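Local coordinates for protein peptidoglycan-binding domain 1 (PDB 5NM7) that probably hydrolyses bacterial peptidoglycan as a modular phage endolysin, joining a putative peptidoglycan-binding domain to a large lysozyme-like N-acetylmuramidase domain, at residues R69-P72 with R73-T76; R119-M122 with Y123-A127; Y250-K253 with L254-A257. All blocks are in the same frame, centred on the assembly; numbering follows the deposited sequence.

Interaction 1: R69-P72 with R73-T76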
# COMPACT_ATOMS: atom_id res chain seq x y z
N ARG A 69 -19.59 -6.67 5.42
CA ARG A 69 -19.39 -5.25 5.25
C ARG A 69 -18.20 -5.15 4.32
O ARG A 69 -17.31 -5.95 4.43
CB ARG A 69 -19.02 -4.62 6.59
N ARG A 70 -18.20 -4.14 3.46
CA ARG A 70 -17.03 -3.81 2.67
C ARG A 70 -16.94 -2.30 2.67
O ARG A 70 -17.91 -1.63 2.39
CB ARG A 70 -17.18 -4.33 1.22
CG ARG A 70 -15.86 -4.51 0.47
CD ARG A 70 -15.87 -3.90 -0.91
NE ARG A 70 -16.97 -4.34 -1.75
CZ ARG A 70 -17.28 -3.82 -2.94
NH1 ARG A 70 -16.57 -2.80 -3.46
NH2 ARG A 70 -18.31 -4.31 -3.63
N ASP A 71 -15.77 -1.76 2.97
CA ASP A 71 -15.59 -0.30 2.97
C ASP A 71 -15.37 0.11 1.51
O ASP A 71 -14.49 -0.46 0.84
CB ASP A 71 -14.40 0.02 3.84
CG ASP A 71 -14.14 1.49 4.02
OD1 ASP A 71 -14.53 2.32 3.19
OD2 ASP A 71 -13.47 1.78 5.04
N PRO A 72 -16.15 1.07 0.99
CA PRO A 72 -15.96 1.46 -0.41
C PRO A 72 -14.62 2.20 -0.65
O PRO A 72 -14.21 2.33 -1.80
CB PRO A 72 -17.14 2.41 -0.67
CG PRO A 72 -17.47 2.97 0.66
CD PRO A 72 -17.29 1.81 1.59
N ARG A 73 -13.95 2.65 0.39
CA ARG A 73 -12.59 3.27 0.27
C ARG A 73 -11.51 2.22 -0.02
O ARG A 73 -10.36 2.59 -0.35
CB ARG A 73 -12.19 3.98 1.55
CG ARG A 73 -12.99 5.26 1.81
CD ARG A 73 -12.66 5.85 3.18
NE ARG A 73 -13.38 5.15 4.24
CZ ARG A 73 -12.92 4.84 5.46
NH1 ARG A 73 -11.67 5.09 5.84
NH2 ARG A 73 -13.74 4.22 6.31
N HIS A 74 -11.82 0.95 0.20
CA HIS A 74 -10.78 -0.09 0.05
C HIS A 74 -10.57 -0.51 -1.38
O HIS A 74 -11.49 -0.57 -2.19
CB HIS A 74 -11.09 -1.30 0.94
CG HIS A 74 -10.99 -0.98 2.39
ND1 HIS A 74 -11.44 -1.83 3.38
CD2 HIS A 74 -10.47 0.10 3.02
CE1 HIS A 74 -11.19 -1.28 4.56
NE2 HIS A 74 -10.60 -0.12 4.37
N LEU A 75 -9.32 -0.85 -1.67
CA LEU A 75 -8.95 -1.33 -2.97
C LEU A 75 -9.65 -2.64 -3.29
O LEU A 75 -9.85 -3.48 -2.41
CB LEU A 75 -7.42 -1.54 -3.01
CG LEU A 75 -6.72 -1.41 -4.34
CD1 LEU A 75 -6.82 0.03 -4.86
CD2 LEU A 75 -5.27 -1.85 -4.23
N THR A 76 -10.01 -2.81 -4.55
CA THR A 76 -10.59 -4.06 -5.08
C THR A 76 -9.69 -4.74 -6.12
O THR A 76 -8.79 -4.11 -6.66
CB THR A 76 -11.95 -3.78 -5.72
OG1 THR A 76 -11.75 -3.10 -6.98
CG2 THR A 76 -12.86 -2.90 -4.82
O HOH W 1 -13.44 -3.58 3.05

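Interaction 2: R119-M122 with Y123-A127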
# COMPACT_ATOMS: atom_id res chain seq x y z
N ARG A 119 10.85 15.72 7.65
CA ARG A 119 11.38 17.02 8.01
C ARG A 119 12.55 17.47 7.15
O ARG A 119 12.75 18.67 6.95
CB ARG A 119 11.80 17.04 9.47
CG ARG A 119 12.93 16.11 9.82
CD ARG A 119 13.24 16.20 11.28
NE ARG A 119 14.37 15.38 11.64
CZ ARG A 119 14.70 15.03 12.87
NH1 ARG A 119 14.01 15.48 13.93
NH2 ARG A 119 15.73 14.21 13.05
N HIS A 120 13.32 16.49 6.66
CA HIS A 120 14.43 16.81 5.73
C HIS A 120 13.95 17.21 4.34
O HIS A 120 14.60 18.03 3.68
CB HIS A 120 15.47 15.69 5.72
CG HIS A 120 15.05 14.48 4.98
ND1 HIS A 120 14.08 13.61 5.44
CD2 HIS A 120 15.47 13.97 3.79
CE1 HIS A 120 13.91 12.64 4.56
NE2 HIS A 120 14.76 12.82 3.57
N ILE A 121 12.81 16.70 3.90
CA ILE A 121 12.19 17.16 2.69
C ILE A 121 11.53 18.53 2.91
O ILE A 121 11.51 19.37 2.00
CB ILE A 121 11.18 16.14 2.12
CG1 ILE A 121 11.84 14.77 1.89
CG2 ILE A 121 10.56 16.64 0.82
CD1 ILE A 121 13.06 14.80 0.97
N MET A 122 10.93 18.74 4.08
CA MET A 122 10.38 20.08 4.39
C MET A 122 11.49 21.13 4.27
O MET A 122 11.30 22.15 3.59
CB MET A 122 9.79 20.15 5.79
CG MET A 122 9.12 21.49 6.10
SD MET A 122 7.65 21.77 5.14
CE MET A 122 6.86 23.07 6.09
N TYR A 123 12.61 20.86 4.91
CA TYR A 123 13.81 21.69 4.81
C TYR A 123 14.12 22.04 3.34
O TYR A 123 14.28 23.21 2.97
CB TYR A 123 15.00 20.97 5.45
CG TYR A 123 16.28 21.76 5.41
CD1 TYR A 123 16.45 22.90 6.22
CD2 TYR A 123 17.31 21.41 4.54
CE1 TYR A 123 17.62 23.65 6.18
CE2 TYR A 123 18.49 22.16 4.49
CZ TYR A 123 18.64 23.27 5.31
OH TYR A 123 19.80 24.00 5.27
N ARG A 124 14.12 21.01 2.51
CA ARG A 124 14.40 21.14 1.10
C ARG A 124 13.36 22.00 0.35
O ARG A 124 13.73 22.84 -0.49
CB ARG A 124 14.46 19.73 0.49
CG ARG A 124 15.38 19.54 -0.67
CD ARG A 124 15.43 18.06 -1.06
NE ARG A 124 15.61 18.03 -2.50
CZ ARG A 124 16.77 18.22 -3.15
NH1 ARG A 124 17.91 18.38 -2.49
NH2 ARG A 124 16.77 18.22 -4.48
N GLN A 125 12.08 21.79 0.64
CA GLN A 125 11.01 22.49 -0.06
C GLN A 125 10.92 23.96 0.33
O GLN A 125 10.55 24.81 -0.50
CB GLN A 125 9.65 21.79 0.14
CG GLN A 125 9.59 20.37 -0.40
CD GLN A 125 9.95 20.28 -1.88
OE1 GLN A 125 11.07 19.93 -2.23
NE2 GLN A 125 9.00 20.61 -2.74
N LEU A 126 11.26 24.25 1.59
CA LEU A 126 11.31 25.63 2.08
C LEU A 126 12.46 26.42 1.42
O LEU A 126 12.27 27.57 1.01
CB LEU A 126 11.47 25.65 3.61
CG LEU A 126 10.27 25.17 4.43
CD1 LEU A 126 10.65 24.87 5.87
CD2 LEU A 126 9.15 26.19 4.37
N ALA A 127 13.63 25.80 1.33
CA ALA A 127 14.79 26.39 0.63
C ALA A 127 14.46 26.73 -0.83
O ALA A 127 14.67 27.86 -1.27
CB ALA A 127 15.98 25.45 0.69

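Interaction 3: Y250-K253 with L254-A257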
# COMPACT_ATOMS: atom_id res chain seq x y z
N TYR A 250 12.61 -7.17 0.06
CA TYR A 250 11.64 -6.72 -0.93
C TYR A 250 11.78 -7.45 -2.27
O TYR A 250 10.81 -7.85 -2.86
CB TYR A 250 11.72 -5.21 -1.16
CG TYR A 250 11.12 -4.43 -0.01
CD1 TYR A 250 9.77 -4.43 0.17
CD2 TYR A 250 11.90 -3.69 0.87
CE1 TYR A 250 9.20 -3.72 1.22
CE2 TYR A 250 11.34 -2.98 1.94
CZ TYR A 250 9.98 -3.02 2.10
OH TYR A 250 9.38 -2.33 3.16
N ASP A 251 13.02 -7.59 -2.70
CA ASP A 251 13.31 -8.24 -3.98
C ASP A 251 12.75 -9.65 -4.05
O ASP A 251 12.01 -10.01 -4.98
CB ASP A 251 14.80 -8.20 -4.29
CG ASP A 251 15.70 -8.85 -3.19
OD1 ASP A 251 15.38 -8.80 -1.97
OD2 ASP A 251 16.74 -9.38 -3.57
N VAL A 252 13.08 -10.46 -3.04
CA VAL A 252 12.65 -11.82 -3.06
C VAL A 252 11.19 -11.98 -2.71
O VAL A 252 10.53 -12.85 -3.23
CB VAL A 252 13.52 -12.68 -2.12
CG1 VAL A 252 13.10 -14.14 -2.21
CG2 VAL A 252 14.98 -12.55 -2.50
N LYS A 253 10.65 -11.11 -1.85
CA LYS A 253 9.22 -11.15 -1.62
C LYS A 253 8.41 -10.86 -2.88
O LYS A 253 7.39 -11.50 -3.11
CB LYS A 253 8.80 -10.18 -0.50
CG LYS A 253 9.24 -10.69 0.87
CD LYS A 253 8.94 -9.65 1.94
CE LYS A 253 9.18 -10.25 3.32
NZ LYS A 253 9.20 -9.16 4.32
N LEU A 254 8.86 -9.90 -3.68
CA LEU A 254 8.22 -9.60 -4.95
C LEU A 254 8.30 -10.81 -5.88
O LEU A 254 7.29 -11.21 -6.43
CB LEU A 254 8.87 -8.40 -5.65
CG LEU A 254 8.51 -7.05 -5.02
CD1 LEU A 254 9.48 -5.97 -5.46
CD2 LEU A 254 7.09 -6.70 -5.38
N GLU A 255 9.49 -11.36 -5.98
CA GLU A 255 9.74 -12.53 -6.88
C GLU A 255 8.85 -13.69 -6.54
O GLU A 255 8.11 -14.22 -7.38
CB GLU A 255 11.21 -12.92 -6.82
CG GLU A 255 11.71 -14.19 -7.54
CD GLU A 255 12.97 -14.74 -6.87
OE1 GLU A 255 13.86 -14.01 -6.31
OE2 GLU A 255 13.10 -15.96 -6.90
N ARG A 256 8.83 -14.04 -5.26
CA ARG A 256 8.03 -15.17 -4.81
C ARG A 256 6.52 -14.92 -4.81
O ARG A 256 5.74 -15.80 -5.15
CB ARG A 256 8.61 -15.71 -3.48
CG ARG A 256 10.11 -15.98 -3.68
CD ARG A 256 10.68 -17.17 -2.97
NE ARG A 256 12.12 -17.28 -3.27
CZ ARG A 256 13.04 -17.83 -2.48
NH1 ARG A 256 12.73 -18.35 -1.30
NH2 ARG A 256 14.30 -17.85 -2.89
N ALA A 257 6.08 -13.68 -4.55
CA ALA A 257 4.69 -13.32 -4.74
C ALA A 257 4.22 -13.44 -6.19
O ALA A 257 3.14 -13.95 -6.46
CB ALA A 257 4.42 -11.89 -4.24

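Interaction 1: R69-P72 with R73-T76
Asp71 meets Arg73 and His74 at once, through OD1, OD2 and CB of its side chain. Asp71 OD1 accepts the backbone N-H of Arg73, 2.9 Å from Arg73 N and approached from above the carboxylate plane, which makes an Asx turn. Asp71 OD2 pairs with Arg73 NH2 at 2.8 Å. That salt bridge is one of charge alone, because OD2 lies over the face of the guanidinium and no N-H points at it; the carboxylate and guanidinium planes stand 59° apart. Asp71 CB sits over the middle of the His74 ring, 3.6 Å from the centroid, as a CH-pi contact. On the same side of the ring Asp71 OD2 passes 3.5 Å from His74 NE2. Chi1 of -176° sets CG opposite the Asp71 nitrogen and beside the carbonyl carbon, carrying the carboxylate forward over the turn to Arg73, while Arg73 bends at chi3 to bring its guanidinium round to it.

Behind this first shell stands a type I beta turn from Asp71 to His74, closed by His74 N to Asp71 O at 3.1 Å. With the Asx turn it forms an Asx motif in which Asp71 grips two successive backbone N-H groups. A water links Asp71 N to His74 ND1, 2.7 Å from the latter, and ties the ring to the start of the turn. Farther out, Arg70 NH1 brushes Thr76 CG2 at 4.0 Å, the two side chains crossing at about a right angle.

Arg73 also has a cation-pi partner in Phe107. The loop joins helix 59-67 to helix 77-87: His74 touches Lys60 of the first, Thr76 is the N-cap of the second, and Leu75 packs on Leu211 of helix 207-219, whose first residue, Glu207, accepts the Leu75 N-H at OE1 and is also hydrogen-bonded to Arg73 through the backbone.

Interaction 2: R119-M122 with Y123-A127
Met122 and Leu126, one helical turn apart, touch through Met122 CG and Leu126 CD1 at 3.7 Å, their side chains slanting across each other. With chi1 at -176°, Met122 CG lies beside its own carbonyl carbon, on the side where Leu126 CD1 meets it. A looser contact of aliphatic carbons runs along a neighbouring strip of the helix, where Ile121 CG2 lies 4.0 Å from Gln125 CG, the two side chains side by side and pointing the same way. Ile121 also lays its CG1 over one face of the adjacent His120 ring.

Backbone hydrogen bonds of the i to i+4 kind join the two segments: Arg119, His120, Ile121 and Met122 accept the N-H groups of Tyr123, Arg124, Gln125 and Leu126, with Gln125 N to Ile121 O the shortest at 2.8 Å. They run through nearly all of the short alpha-helix 119-128, which follows one residue after strand 115-117, an outer strand of the small antiparallel sheet in the muramidase region. Buried Met122 faces Cys171 and Ala172 of helix 169-174 and Ala164 of helix 156-167, and Leu126 meets Ile167.

The polar ends look elsewhere. Gln125 NE2 donates to Glu174 OE1, and Arg119, extended beyond CG, gives NE to Lys147 O and NH2 to Arg148 O. The Tyr123 ring leads away from the helix on an exposed side, with His120 O near its edge.

Interaction 3: Y250-K253 with L254-A257
Val252 and Arg256 meet twice, by a backbone bond and by their side chains. The bond, Arg256 N to Val252 O at 2.9 Å, is the straightest of four across the segments (170° at the hydrogen); Tyr250 O, Asp251 O and Lys253 O likewise accept the N-H groups of Leu254, Glu255 and Ala257, the i to i+4 ladder of alpha-helix 250-265. Within 254-257, a long salt bridge, Glu255 OE2 to Arg256 NE at 4.0 Å, adds a weaker polar link, with OE2 in the guanidinium plane at its edge.

Val252 supplies the apolar part. Val252 CG1 lies 3.4 Å above the Arg256 guanidinium plane, toward the rim, and comes within 3.5 Å of Arg256 NE. The two side chains run side by side in one direction; chi1 -177° sets CG1 beside the Val252 carbonyl carbon, where it meets the guanidinium. Arg256 CG, meanwhile, sits 3.2 Å from Val252 O.

Elsewhere round the helix, buried Leu254 packs on Trp233 and Phe236 of helix 233-241 and on Val100 of helix 91-101, while Ala257 meets Ala96. Tyr250 touches both helices through Asn241 and Val100.

This part of the helix is thus two-sided: Leu254 and Ala257 turn into the muramidase core, whereas Arg256 holds its charge on the outside, a methyl group over part of one face and, at one edge, a carboxylate that may partly offset its positive charge, weakly at this distance.

The three contacts follow one another along the chain; each is local, so none closes a long loop and none nests in or crosses another. Interaction 1 comes first, a beta turn closed within the loop from helix 59-67 to helix 77-87. Interaction 2 lies about 35 Å away, centre to centre, on helix 119-128 at the far side of the chain's centre, where it faces helices 156-167 and 169-174. Interaction 3 begins the C-terminal helix 250-265, against helices 91-101 and 233-241. It shares the N-acetylmuramidase range with interaction 2, yet their nearest atoms are about 16 Å apart.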